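Local coordinates for endoglucanase A (Clostridium cellulolyticum, PDB 1EDG), which hydrolyses internal beta-1,4-glucosidic bonds of cellulose, as an endoglucanase whose catalytic domain belongs to glycosyl hydrolase family 5, at residues F25-R30 / Y374-I379; L35-D40 / T55-I60; M66-K71 / I111-Y116; L339-N344 / F352-R357. All blocks are in the same frame, centred on the assembly; numbering follows the deposited sequence.

Contact 1: residues F25-R30 / Y374-I379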
loop_
_atom_site.group_PDB
_atom_site.type_symbol
_atom_site.label_atom_id
_atom_site.label_comp_id
_atom_site.label_asym_id
_atom_site.label_seq_id
_atom_site.Cartn_x
_atom_site.Cartn_y
_atom_site.Cartn_z
ATOM N N PHE A 25 -15.326 7.806 -3.520
ATOM C CA PHE A 25 -14.044 8.387 -3.119
ATOM C C PHE A 25 -12.917 7.543 -3.733
ATOM O O PHE A 25 -11.996 8.073 -4.362
ATOM C CB PHE A 25 -13.928 8.410 -1.594
ATOM C CG PHE A 25 -12.603 8.912 -1.091
ATOM C CD1 PHE A 25 -12.327 10.273 -1.059
ATOM C CD2 PHE A 25 -11.633 8.020 -0.635
ATOM C CE1 PHE A 25 -11.097 10.745 -0.574
ATOM C CE2 PHE A 25 -10.405 8.475 -0.151
ATOM C CZ PHE A 25 -10.138 9.838 -0.121
ATOM N N VAL A 26 -13.020 6.225 -3.580
ATOM C CA VAL A 26 -12.024 5.301 -4.125
ATOM C C VAL A 26 -11.903 5.410 -5.658
ATOM O O VAL A 26 -10.794 5.384 -6.204
ATOM C CB VAL A 26 -12.317 3.840 -3.666
ATOM C CG1 VAL A 26 -11.497 2.837 -4.455
ATOM C CG2 VAL A 26 -11.996 3.707 -2.190
ATOM N N LYS A 27 -13.032 5.539 -6.351
ATOM C CA LYS A 27 -12.999 5.683 -7.799
ATOM C C LYS A 27 -12.167 6.907 -8.177
ATOM O O LYS A 27 -11.416 6.866 -9.146
ATOM C CB LYS A 27 -14.414 5.829 -8.357
ATOM C CG LYS A 27 -15.248 4.582 -8.225
ATOM C CD LYS A 27 -16.693 4.844 -8.634
ATOM C CE LYS A 27 -16.804 5.249 -10.092
ATOM N NZ LYS A 27 -18.234 5.438 -10.463
ATOM N N GLY A 28 -12.290 7.979 -7.395
ATOM C CA GLY A 28 -11.553 9.202 -7.656
ATOM C C GLY A 28 -10.046 9.051 -7.541
ATOM O O GLY A 28 -9.294 9.786 -8.191
ATOM N N LEU A 29 -9.593 8.100 -6.729
ATOM C CA LEU A 29 -8.155 7.862 -6.564
ATOM C C LEU A 29 -7.567 7.321 -7.870
ATOM O O LEU A 29 -6.366 7.462 -8.137
ATOM C CB LEU A 29 -7.891 6.879 -5.415
ATOM C CG LEU A 29 -8.476 7.182 -4.025
ATOM C CD1 LEU A 29 -7.831 6.265 -3.003
ATOM C CD2 LEU A 29 -8.241 8.604 -3.623
ATOM N N ARG A 30 -8.435 6.672 -8.648
ATOM C CA ARG A 30 -8.148 6.106 -9.969
ATOM C C ARG A 30 -7.135 4.964 -10.121
ATOM O O ARG A 30 -7.493 3.866 -10.566
ATOM C CB ARG A 30 -7.850 7.222 -10.978
ATOM C CG ARG A 30 -7.969 6.745 -12.414
ATOM C CD ARG A 30 -7.758 7.859 -13.414
ATOM N NE ARG A 30 -8.005 7.392 -14.777
ATOM C CZ ARG A 30 -7.186 7.596 -15.805
ATOM N NH1 ARG A 30 -6.050 8.264 -15.638
ATOM N NH2 ARG A 30 -7.510 7.140 -17.007
ATOM N N TYR A 374 -7.204 0.135 -18.091
ATOM C CA TYR A 374 -8.223 -0.606 -17.368
ATOM C C TYR A 374 -8.585 -0.114 -15.969
ATOM O O TYR A 374 -9.428 -0.714 -15.297
ATOM C CB TYR A 374 -7.866 -2.089 -17.370
ATOM C CG TYR A 374 -7.935 -2.670 -18.765
ATOM C CD1 TYR A 374 -9.160 -2.767 -19.433
ATOM C CD2 TYR A 374 -6.782 -3.067 -19.441
ATOM C CE1 TYR A 374 -9.232 -3.240 -20.739
ATOM C CE2 TYR A 374 -6.841 -3.544 -20.754
ATOM C CZ TYR A 374 -8.071 -3.624 -21.397
ATOM O OH TYR A 374 -8.136 -4.067 -22.702
ATOM N N ALA A 375 -7.982 0.990 -15.543
ATOM C CA ALA A 375 -8.282 1.560 -14.232
ATOM C C ALA A 375 -9.613 2.314 -14.305
ATOM O O ALA A 375 -10.269 2.323 -15.349
ATOM C CB ALA A 375 -7.164 2.499 -13.802
ATOM N N PHE A 376 -10.007 2.954 -13.209
ATOM C CA PHE A 376 -11.261 3.709 -13.171
ATOM C C PHE A 376 -11.235 4.853 -14.173
ATOM O O PHE A 376 -10.192 5.473 -14.392
ATOM C CB PHE A 376 -11.522 4.285 -11.772
ATOM C CG PHE A 376 -11.799 3.240 -10.724
ATOM C CD1 PHE A 376 -13.015 2.558 -10.702
ATOM C CD2 PHE A 376 -10.843 2.940 -9.757
ATOM C CE1 PHE A 376 -13.272 1.592 -9.736
ATOM C CE2 PHE A 376 -11.092 1.979 -8.789
ATOM C CZ PHE A 376 -12.307 1.303 -8.779
ATOM N N GLY A 377 -12.386 5.128 -14.775
ATOM C CA GLY A 377 -12.468 6.204 -15.740
ATOM C C GLY A 377 -12.569 7.534 -15.022
ATOM O O GLY A 377 -12.816 7.585 -13.813
ATOM N N LEU A 378 -12.388 8.616 -15.765
ATOM C CA LEU A 378 -12.458 9.952 -15.195
ATOM C C LEU A 378 -13.639 10.682 -15.822
ATOM O O LEU A 378 -13.763 10.726 -17.047
ATOM C CB LEU A 378 -11.174 10.716 -15.523
ATOM C CG LEU A 378 -10.572 11.711 -14.529
ATOM C CD1 LEU A 378 -9.696 12.670 -15.323
ATOM C CD2 LEU A 378 -11.636 12.488 -13.766
ATOM N N ILE A 379 -14.553 11.174 -14.997
ATOM C CA ILE A 379 -15.676 11.925 -15.527
ATOM C C ILE A 379 -15.251 13.383 -15.445
ATOM O O ILE A 379 -15.344 14.025 -14.397
ATOM C CB ILE A 379 -17.011 11.658 -14.775
ATOM C CG1 ILE A 379 -17.698 10.399 -15.321
ATOM C CG2 ILE A 379 -17.983 12.808 -14.997
ATOM C CD1 ILE A 379 -16.883 9.134 -15.247
HETATM O O HOH W 1 -11.581 8.601 -11.602
#
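F376 is laid against the last turn of helix 21-29. Its CB rests 3.7 Å from the carbonyl O of K27. With CG turned beside the backbone N (chi1 -67°), the ring comes down on the K27 backbone, whose CA stands 4.0 Å from the centroid of the F376 ring, over one face. K27 CG also lies over the face, 3.9 Å from F376 CD1, whereas R30 O comes to the edge, 3.6 Å from F376 CD2. Further out, CE2 makes a looser contact with V26 CG1 (4.4 Å). K331 of helix 316-332 also touches this ring.

The backbone of F376 is gripped as well. The extended side chain of R30 passes its carbonyl, and R30 NE donates to F376 O over 2.9 Å (150° at the hydrogen), nearly in line with the C=O bond and close to the guanidinium plane. A water donates both to K27 O (3.0 Å) and to G377 O (2.7 Å).

The chemistry thus divides the labour: the ring face rests on the aliphatic part of K27, whose ammonium end leads away, while a guanidinium and a water tie the polar main chain, fastening an irregular chain end at several points.

Contact 2: residues L35-D40 / T55-I60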
loop_
_atom_site.group_PDB
_atom_site.type_symbol
_atom_site.label_atom_id
_atom_site.label_comp_id
_atom_site.label_asym_id
_atom_site.label_seq_id
_atom_site.Cartn_x
_atom_site.Cartn_y
_atom_site.Cartn_z
ATOM N N LEU A 35 6.007 5.093 -3.731
ATOM C CA LEU A 35 7.353 5.679 -3.717
ATOM C C LEU A 35 8.153 4.620 -2.914
ATOM O O LEU A 35 8.530 4.848 -1.760
ATOM C CB LEU A 35 7.339 7.015 -2.952
ATOM C CG LEU A 35 8.183 8.233 -3.371
ATOM C CD1 LEU A 35 8.622 8.987 -2.132
ATOM C CD2 LEU A 35 9.385 7.863 -4.225
ATOM N N GLY A 36 8.375 3.459 -3.528
ATOM C CA GLY A 36 9.046 2.349 -2.870
ATOM C C GLY A 36 10.524 2.471 -2.570
ATOM O O GLY A 36 11.244 3.212 -3.242
ATOM N N ASN A 37 10.958 1.725 -1.553
ATOM C CA ASN A 37 12.353 1.691 -1.098
ATOM C C ASN A 37 12.967 3.075 -0.914
ATOM O O ASN A 37 14.151 3.278 -1.188
ATOM C CB ASN A 37 13.221 0.847 -2.045
ATOM C CG ASN A 37 13.054 -0.657 -1.831
ATOM O OD1 ASN A 37 12.173 -1.108 -1.093
ATOM N ND2 ASN A 37 13.894 -1.442 -2.498
ATOM N N THR A 38 12.170 4.017 -0.425
ATOM C CA THR A 38 12.614 5.388 -0.203
ATOM C C THR A 38 12.578 5.742 1.289
ATOM O O THR A 38 13.485 5.346 2.029
ATOM C CB THR A 38 11.773 6.350 -1.054
ATOM O OG1 THR A 38 11.784 5.878 -2.403
ATOM C CG2 THR A 38 12.336 7.760 -1.038
ATOM N N PHE A 39 11.526 6.416 1.756
ATOM C CA PHE A 39 11.441 6.765 3.173
ATOM C C PHE A 39 11.239 5.541 4.076
ATOM O O PHE A 39 11.326 5.647 5.306
ATOM C CB PHE A 39 10.351 7.803 3.411
ATOM C CG PHE A 39 10.646 9.137 2.784
ATOM C CD1 PHE A 39 11.664 9.943 3.282
ATOM C CD2 PHE A 39 9.913 9.588 1.693
ATOM C CE1 PHE A 39 11.949 11.183 2.708
ATOM C CE2 PHE A 39 10.190 10.828 1.110
ATOM C CZ PHE A 39 11.211 11.626 1.620
ATOM N N ASP A 40 10.972 4.392 3.456
ATOM C CA ASP A 40 10.784 3.121 4.159
ATOM C C ASP A 40 12.097 2.388 4.471
ATOM O O ASP A 40 12.094 1.371 5.182
ATOM C CB ASP A 40 9.809 2.183 3.406
ATOM C CG ASP A 40 10.044 2.145 1.896
ATOM O OD1 ASP A 40 10.024 3.211 1.263
ATOM O OD2 ASP A 40 10.186 1.043 1.333
ATOM N N THR A 55 17.860 8.002 0.354
ATOM C CA THR A 55 18.612 7.511 -0.800
ATOM C C THR A 55 19.303 6.170 -0.548
ATOM O O THR A 55 19.805 5.532 -1.483
ATOM C CB THR A 55 19.665 8.546 -1.225
ATOM O OG1 THR A 55 20.542 8.801 -0.122
ATOM C CG2 THR A 55 18.996 9.851 -1.619
ATOM N N SER A 56 19.308 5.731 0.708
ATOM C CA SER A 56 19.950 4.478 1.093
ATOM C C SER A 56 19.638 3.283 0.186
ATOM O O SER A 56 20.555 2.577 -0.264
ATOM C CB SER A 56 19.599 4.136 2.543
ATOM O OG SER A 56 20.307 2.984 2.965
ATOM N N TRP A 57 18.356 3.027 -0.052
ATOM C CA TRP A 57 17.951 1.913 -0.903
ATOM C C TRP A 57 17.562 2.365 -2.312
ATOM O O TRP A 57 17.712 1.611 -3.269
ATOM C CB TRP A 57 16.758 1.165 -0.298
ATOM C CG TRP A 57 16.998 0.490 1.014
ATOM C CD1 TRP A 57 18.175 0.406 1.703
ATOM C CD2 TRP A 57 16.022 -0.206 1.802
ATOM N NE1 TRP A 57 17.991 -0.301 2.869
ATOM C CE2 TRP A 57 16.680 -0.688 2.956
ATOM C CE3 TRP A 57 14.652 -0.468 1.643
ATOM C CZ2 TRP A 57 16.017 -1.420 3.948
ATOM C CZ3 TRP A 57 13.992 -1.196 2.631
ATOM C CH2 TRP A 57 14.677 -1.664 3.768
ATOM N N SER A 58 17.032 3.577 -2.423
ATOM C CA SER A 58 16.587 4.109 -3.707
ATOM C C SER A 58 17.729 4.574 -4.603
ATOM O O SER A 58 17.667 4.438 -5.825
ATOM C CB SER A 58 15.627 5.268 -3.476
ATOM O OG SER A 58 16.302 6.361 -2.886
ATOM N N GLY A 59 18.733 5.190 -3.987
ATOM C CA GLY A 59 19.881 5.682 -4.722
ATOM C C GLY A 59 19.713 7.064 -5.324
ATOM O O GLY A 59 20.599 7.528 -6.044
ATOM N N ILE A 60 18.616 7.748 -5.011
ATOM C CA ILE A 60 18.382 9.077 -5.567
ATOM C C ILE A 60 17.334 9.837 -4.754
ATOM O O ILE A 60 16.380 9.241 -4.244
ATOM C CB ILE A 60 17.954 8.977 -7.066
ATOM C CG1 ILE A 60 17.820 10.366 -7.690
ATOM C CG2 ILE A 60 16.659 8.174 -7.207
ATOM C CD1 ILE A 60 17.533 10.340 -9.186
HETATM O O HOH W 2 16.173 4.525 0.290
HETATM O O HOH W 3 15.677 0.014 -4.580
#
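N37 and W57 make most of the van der Waals contact. The two side chains cross at about a right angle, the amide plane turned 75° from the indole, and N37 OD1 comes to the ring edge, 3.7 Å from W57 CE3. Behind them N37 O lies 3.5 Å from W57 CB. S58 takes a smaller share, its CB lying 3.4 Å from N37 O.

Water carries the polar link. One molecule sits between N37 O and the amide of W57, accepting from W57 N at 2.7 Å; a second accepts from N37 ND2 and donates to W57 O. N37 O and S58 N are near each other, but the angle is too poor for a bond.

Internal hydrogen bonds give the 35-40 loop its shape. D40 turns its carboxylate back on the preceding backbone: OD1 takes T38 N at 2.8 Å, met from above the carboxylate plane, and OD2 takes N37 N weakly. T38 OG1 donates to G36 O (2.8 Å) and is itself bonded to R357 NH2.

Outside partners finish the polar ends: W57 NE1 goes to N43 OD1, S58 OG to E54 O, and D40 O is bonded to S83 OG and H123 ND1. A tightly folded loop following the first barrel strand, met by the turn that leaves the short helix 53-56, belongs to the C-terminal rim of a TIM barrel, the side on which family 5 enzymes carry their active site.

Contact 3: residues M66-K71 / I111-Y116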
loop_
_atom_site.group_PDB
_atom_site.type_symbol
_atom_site.label_atom_id
_atom_site.label_comp_id
_atom_site.label_asym_id
_atom_site.label_seq_id
_atom_site.Cartn_x
_atom_site.Cartn_y
_atom_site.Cartn_z
ATOM N N MET A 66 9.796 14.302 -10.757
ATOM C CA MET A 66 9.468 12.881 -10.750
ATOM C C MET A 66 7.962 12.688 -10.578
ATOM O O MET A 66 7.336 11.929 -11.326
ATOM C CB MET A 66 10.197 12.163 -9.613
ATOM C CG MET A 66 11.687 11.988 -9.819
ATOM S SD MET A 66 12.462 11.262 -8.360
ATOM C CE MET A 66 14.181 11.685 -8.659
ATOM N N ILE A 67 7.395 13.389 -9.596
ATOM C CA ILE A 67 5.968 13.317 -9.290
ATOM C C ILE A 67 5.138 13.880 -10.453
ATOM O O ILE A 67 4.074 13.342 -10.782
ATOM C CB ILE A 67 5.632 14.061 -7.952
ATOM C CG1 ILE A 67 6.466 13.488 -6.797
ATOM C CG2 ILE A 67 4.146 13.938 -7.616
ATOM C CD1 ILE A 67 6.356 11.979 -6.630
ATOM N N ASP A 68 5.630 14.947 -11.084
ATOM C CA ASP A 68 4.932 15.542 -12.225
ATOM C C ASP A 68 4.759 14.481 -13.315
ATOM O O ASP A 68 3.691 14.369 -13.927
ATOM C CB ASP A 68 5.731 16.713 -12.814
ATOM C CG ASP A 68 5.753 17.940 -11.920
ATOM O OD1 ASP A 68 4.921 18.057 -10.991
ATOM O OD2 ASP A 68 6.616 18.809 -12.169
ATOM N N ALA A 69 5.815 13.709 -13.557
ATOM C CA ALA A 69 5.801 12.665 -14.571
ATOM C C ALA A 69 4.795 11.555 -14.256
ATOM O O ALA A 69 4.091 11.063 -15.148
ATOM C CB ALA A 69 7.188 12.089 -14.736
ATOM N N ILE A 70 4.736 11.160 -12.988
ATOM C CA ILE A 70 3.816 10.116 -12.541
ATOM C C ILE A 70 2.374 10.543 -12.821
ATOM O O ILE A 70 1.584 9.771 -13.377
ATOM C CB ILE A 70 3.995 9.831 -11.022
ATOM C CG1 ILE A 70 5.411 9.312 -10.744
ATOM C CG2 ILE A 70 2.932 8.860 -10.518
ATOM C CD1 ILE A 70 5.765 8.067 -11.509
ATOM N N LYS A 71 2.039 11.775 -12.447
ATOM C CA LYS A 71 0.696 12.304 -12.665
ATOM C C LYS A 71 0.360 12.362 -14.155
ATOM O O LYS A 71 -0.726 11.959 -14.576
ATOM C CB LYS A 71 0.559 13.698 -12.062
ATOM C CG LYS A 71 -0.817 14.283 -12.282
ATOM C CD LYS A 71 -0.952 15.674 -11.744
ATOM C CE LYS A 71 -2.393 16.137 -11.892
ATOM N NZ LYS A 71 -3.345 15.203 -11.199
ATOM N N ILE A 111 0.434 16.778 -3.287
ATOM C CA ILE A 111 -0.724 17.612 -3.002
ATOM C C ILE A 111 -0.816 18.792 -3.973
ATOM O O ILE A 111 -1.912 19.151 -4.410
ATOM C CB ILE A 111 -0.696 18.135 -1.544
ATOM C CG1 ILE A 111 -0.823 16.971 -0.554
ATOM C CG2 ILE A 111 -1.804 19.157 -1.314
ATOM C CD1 ILE A 111 -2.143 16.213 -0.626
ATOM N N ASP A 112 0.324 19.385 -4.324
ATOM C CA ASP A 112 0.327 20.515 -5.249
ATOM C C ASP A 112 -0.070 20.095 -6.661
ATOM O O ASP A 112 -0.457 20.928 -7.478
ATOM C CB ASP A 112 1.685 21.230 -5.242
ATOM C CG ASP A 112 1.938 21.998 -3.943
ATOM O OD1 ASP A 112 0.982 22.216 -3.162
ATOM O OD2 ASP A 112 3.103 22.383 -3.701
ATOM N N ASN A 113 0.033 18.799 -6.941
ATOM C CA ASN A 113 -0.356 18.252 -8.236
ATOM C C ASN A 113 -1.811 17.771 -8.188
ATOM O O ASN A 113 -2.246 17.017 -9.056
ATOM C CB ASN A 113 0.562 17.090 -8.628
ATOM C CG ASN A 113 1.792 17.546 -9.401
ATOM O OD1 ASN A 113 1.725 18.473 -10.206
ATOM N ND2 ASN A 113 2.917 16.887 -9.167
ATOM N N LYS A 114 -2.552 18.198 -7.165
ATOM C CA LYS A 114 -3.959 17.821 -6.978
ATOM C C LYS A 114 -4.156 16.308 -6.878
ATOM O O LYS A 114 -5.211 15.782 -7.241
ATOM C CB LYS A 114 -4.824 18.386 -8.110
ATOM C CG LYS A 114 -4.922 19.907 -8.127
ATOM C CD LYS A 114 -4.935 20.428 -9.561
ATOM C CE LYS A 114 -3.582 20.168 -10.244
ATOM N NZ LYS A 114 -3.569 20.441 -11.712
ATOM N N MET A 115 -3.136 15.612 -6.389
ATOM C CA MET A 115 -3.197 14.163 -6.255
ATOM C C MET A 115 -3.592 13.756 -4.847
ATOM O O MET A 115 -3.636 14.584 -3.936
ATOM C CB MET A 115 -1.840 13.539 -6.573
ATOM C CG MET A 115 -1.341 13.789 -7.978
ATOM S SD MET A 115 0.336 13.170 -8.197
ATOM C CE MET A 115 0.030 11.542 -8.806
ATOM N N TYR A 116 -3.924 12.482 -4.689
ATOM C CA TYR A 116 -4.266 11.938 -3.385
ATOM C C TYR A 116 -2.978 11.298 -2.841
ATOM O O TYR A 116 -2.146 10.803 -3.612
ATOM C CB TYR A 116 -5.388 10.902 -3.518
ATOM C CG TYR A 116 -6.740 11.520 -3.804
ATOM C CD1 TYR A 116 -7.132 11.825 -5.111
ATOM C CD2 TYR A 116 -7.610 11.840 -2.761
ATOM C CE1 TYR A 116 -8.354 12.442 -5.367
ATOM C CE2 TYR A 116 -8.833 12.453 -3.004
ATOM C CZ TYR A 116 -9.199 12.756 -4.310
ATOM O OH TYR A 116 -10.401 13.394 -4.547
HETATM O O HOH W 4 -5.442 17.687 -11.571
#
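The Schellman motif that ends helix 97-111, with K114 at its positive-phi position, M115 N bonded to C110 O and K114 N to I111 O, presents N113 and M115 to D68, I67 and K71 on the flank of helix 64-73. N113 ND2 donates to D68 OD1 over 3.0 Å at 158°. The carboxylate oxygen lies in the amide plane, although the two flat groups are turned 73° apart. That same oxygen also forms a salt bridge with K64, so two donors hold it.

Beside this bond, I67 CG2 touches N113 ND2 at 3.6 Å; the apolar packing is with M115, whose SD lies 3.9 Å from I67 CG2 and equally far from K71 CB. The methyl end of M115 is loosely met by I70 CG2 (4.3 Å).

K71 runs antiparallel to M115 with its chain extended, bending only at chi4 (57°), which brings NZ to 3.0 Å from N113 O. Its amino group and that of K114, 5.3 Å apart between the NZ atoms, share a water through weak bonds; their like charges probably disfavour closer approach.

Successive outer helices meeting where one of them ends and turns into strand 116-120 are characteristic of the beta-alpha repeat of the TIM barrel.

Contact 4: residues L339-N344 / F352-R357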
loop_
_atom_site.group_PDB
_atom_site.type_symbol
_atom_site.label_atom_id
_atom_site.label_comp_id
_atom_site.label_asym_id
_atom_site.label_seq_id
_atom_site.Cartn_x
_atom_site.Cartn_y
_atom_site.Cartn_z
ATOM N N LEU A 339 0.487 0.246 -7.623
ATOM C CA LEU A 339 1.696 -0.442 -8.076
ATOM C C LEU A 339 2.874 -0.247 -7.119
ATOM O O LEU A 339 3.103 0.864 -6.633
ATOM C CB LEU A 339 2.107 0.133 -9.444
ATOM C CG LEU A 339 2.790 -0.656 -10.567
ATOM C CD1 LEU A 339 3.742 0.269 -11.282
ATOM C CD2 LEU A 339 3.500 -1.868 -10.093
ATOM N N TRP A 340 3.602 -1.322 -6.824
ATOM C CA TRP A 340 4.790 -1.199 -5.975
ATOM C C TRP A 340 5.959 -0.956 -6.940
ATOM O O TRP A 340 6.180 -1.742 -7.869
ATOM C CB TRP A 340 5.057 -2.475 -5.173
ATOM C CG TRP A 340 6.341 -2.390 -4.351
ATOM C CD1 TRP A 340 7.530 -3.017 -4.615
ATOM C CD2 TRP A 340 6.551 -1.615 -3.160
ATOM N NE1 TRP A 340 8.465 -2.675 -3.665
ATOM C CE2 TRP A 340 7.894 -1.820 -2.762
ATOM C CE3 TRP A 340 5.736 -0.771 -2.390
ATOM C CZ2 TRP A 340 8.441 -1.207 -1.622
ATOM C CZ3 TRP A 340 6.277 -0.163 -1.256
ATOM C CH2 TRP A 340 7.621 -0.387 -0.885
ATOM N N ASP A 341 6.686 0.134 -6.728
ATOM C CA ASP A 341 7.815 0.480 -7.582
ATOM C C ASP A 341 8.994 0.818 -6.673
ATOM O O ASP A 341 8.952 1.807 -5.938
ATOM C CB ASP A 341 7.445 1.686 -8.449
ATOM C CG ASP A 341 8.418 1.914 -9.602
ATOM O OD1 ASP A 341 9.595 1.509 -9.508
ATOM O OD2 ASP A 341 7.994 2.518 -10.603
ATOM N N ASN A 342 10.038 -0.006 -6.720
ATOM C CA ASN A 342 11.214 0.209 -5.876
ATOM C C ASN A 342 12.446 0.796 -6.568
ATOM O O ASN A 342 13.526 0.847 -5.975
ATOM C CB ASN A 342 11.585 -1.075 -5.121
ATOM C CG ASN A 342 12.062 -2.186 -6.037
ATOM O OD1 ASN A 342 12.135 -2.020 -7.256
ATOM N ND2 ASN A 342 12.375 -3.335 -5.453
ATOM N N ASN A 343 12.290 1.218 -7.823
ATOM C CA ASN A 343 13.383 1.828 -8.599
ATOM C C ASN A 343 14.594 0.900 -8.804
ATOM O O ASN A 343 15.686 1.354 -9.147
ATOM C CB ASN A 343 13.814 3.145 -7.929
ATOM C CG ASN A 343 14.704 4.006 -8.819
ATOM O OD1 ASN A 343 15.706 4.564 -8.354
ATOM N ND2 ASN A 343 14.320 4.163 -10.083
ATOM N N ASN A 344 14.383 -0.404 -8.661
ATOM C CA ASN A 344 15.459 -1.373 -8.817
ATOM C C ASN A 344 15.574 -1.961 -10.224
ATOM O O ASN A 344 14.720 -2.739 -10.655
ATOM C CB ASN A 344 15.315 -2.503 -7.787
ATOM C CG ASN A 344 16.432 -3.535 -7.891
ATOM O OD1 ASN A 344 17.495 -3.264 -8.458
ATOM N ND2 ASN A 344 16.194 -4.723 -7.353
ATOM N N PHE A 352 11.387 -4.674 -9.022
ATOM C CA PHE A 352 10.082 -4.016 -9.077
ATOM C C PHE A 352 10.285 -2.593 -9.574
ATOM O O PHE A 352 9.583 -1.670 -9.166
ATOM C CB PHE A 352 9.403 -3.988 -7.699
ATOM C CG PHE A 352 8.723 -5.278 -7.321
ATOM C CD1 PHE A 352 7.591 -5.708 -8.002
ATOM C CD2 PHE A 352 9.206 -6.051 -6.273
ATOM C CE1 PHE A 352 6.951 -6.880 -7.646
ATOM C CE2 PHE A 352 8.571 -7.230 -5.907
ATOM C CZ PHE A 352 7.442 -7.644 -6.596
ATOM N N GLY A 353 11.293 -2.399 -10.414
ATOM C CA GLY A 353 11.540 -1.073 -10.944
ATOM C C GLY A 353 10.716 -0.871 -12.202
ATOM O O GLY A 353 10.710 -1.740 -13.076
ATOM N N PHE A 354 9.985 0.237 -12.268
ATOM C CA PHE A 354 9.169 0.560 -13.441
ATOM C C PHE A 354 9.498 1.982 -13.897
ATOM O O PHE A 354 9.884 2.200 -15.046
ATOM C CB PHE A 354 7.665 0.429 -13.134
ATOM C CG PHE A 354 7.231 -0.970 -12.788
ATOM C CD1 PHE A 354 6.939 -1.892 -13.788
ATOM C CD2 PHE A 354 7.139 -1.375 -11.455
ATOM C CE1 PHE A 354 6.567 -3.197 -13.473
ATOM C CE2 PHE A 354 6.768 -2.675 -11.128
ATOM C CZ PHE A 354 6.482 -3.593 -12.138
ATOM N N PHE A 355 9.393 2.943 -12.987
ATOM C CA PHE A 355 9.682 4.338 -13.306
ATOM C C PHE A 355 11.162 4.622 -13.044
ATOM O O PHE A 355 11.628 4.510 -11.903
ATOM C CB PHE A 355 8.809 5.260 -12.452
ATOM C CG PHE A 355 9.057 6.729 -12.679
ATOM C CD1 PHE A 355 8.673 7.341 -13.866
ATOM C CD2 PHE A 355 9.622 7.511 -11.680
ATOM C CE1 PHE A 355 8.846 8.709 -14.052
ATOM C CE2 PHE A 355 9.803 8.882 -11.856
ATOM C CZ PHE A 355 9.411 9.482 -13.044
ATOM N N ASP A 356 11.905 4.941 -14.100
ATOM C CA ASP A 356 13.322 5.251 -13.955
ATOM C C ASP A 356 13.408 6.674 -13.424
ATOM O O ASP A 356 13.265 7.640 -14.177
ATOM C CB ASP A 356 14.042 5.140 -15.302
ATOM C CG ASP A 356 15.556 5.161 -15.158
ATOM O OD1 ASP A 356 16.139 4.113 -14.815
ATOM O OD2 ASP A 356 16.166 6.222 -15.388
ATOM N N ARG A 357 13.596 6.801 -12.114
ATOM C CA ARG A 357 13.670 8.108 -11.461
ATOM C C ARG A 357 14.827 8.976 -11.945
ATOM O O ARG A 357 14.774 10.203 -11.863
ATOM C CB ARG A 357 13.697 7.938 -9.936
ATOM C CG ARG A 357 12.293 7.806 -9.335
ATOM C CD ARG A 357 12.094 6.554 -8.485
ATOM N NE ARG A 357 12.396 6.788 -7.082
ATOM C CZ ARG A 357 11.969 6.043 -6.064
ATOM N NH1 ARG A 357 11.195 4.976 -6.240
ATOM N NH2 ARG A 357 12.346 6.364 -4.844
HETATM O O HOH W 5 16.533 5.155 -11.618
HETATM O O HOH W 6 13.258 -3.699 -12.747
#
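D341 faces the backbone of F354 and F355 with both carboxylate oxygens. With CG anti to the backbone N (chi1 -166°), the carboxylate reaches both amides. OD1 accepts F354 N at 3.1 Å and, from the other face of the carboxylate plane, N343 N at 3.2 Å, the latter forming an Asx turn. OD2 receives F355 N on its syn lone pair at 2.8 Å and is also bonded to W33 NE1.

N342 continues the scheme. Its N donates to F352 O over 3.0 Å, from above the carbonyl plane; its OD1 accepts N344 N at 3.1 Å, a second Asx turn, and weakly F352 N. N342 ND2 goes to E350 O. N343 ND2 makes a weak bond to F355 O and a firmer one to water. One atom fails to share in this: W340 O, buried with no partner, only meets the edge of the F354 ring at CE2 (3.4 Å).

Flat groups fill in around the network. W340 turns its edge to the face of F352, the planes at 83°, and L339 CD1 sits over F354. The guanidinium of R357, bonded to T38, stacks on the N343 amide, 22° from parallel.

Consecutive Asx turns here shape the loop after the eighth strand, at the C-terminal end of a TIM barrel.

Overall arrangement
The four contacts sample the two ends of one TIM barrel. Contact 1 joins residues near the chain termini and encloses the others, which follow in series as contacts 2, 3 and 4. Contacts 2 and 4, their centres 10 Å apart, belong to the loops after the first and last strands, 32-34 and 336-339, neighbours in the closed barrel; T38 and R357 join them. Contacts 1 and 3, centres 16 Å apart, lie where chain enters strands 32-34 and 116-120, and touch through L29 and Y116. Helix 64-73 links the two groups: M66, A69 and I70 pack on F355 of contact 4, while D68 and K71 meet the 111-116 turn. One long-range contact and three more local ones thus brace both barrel ends.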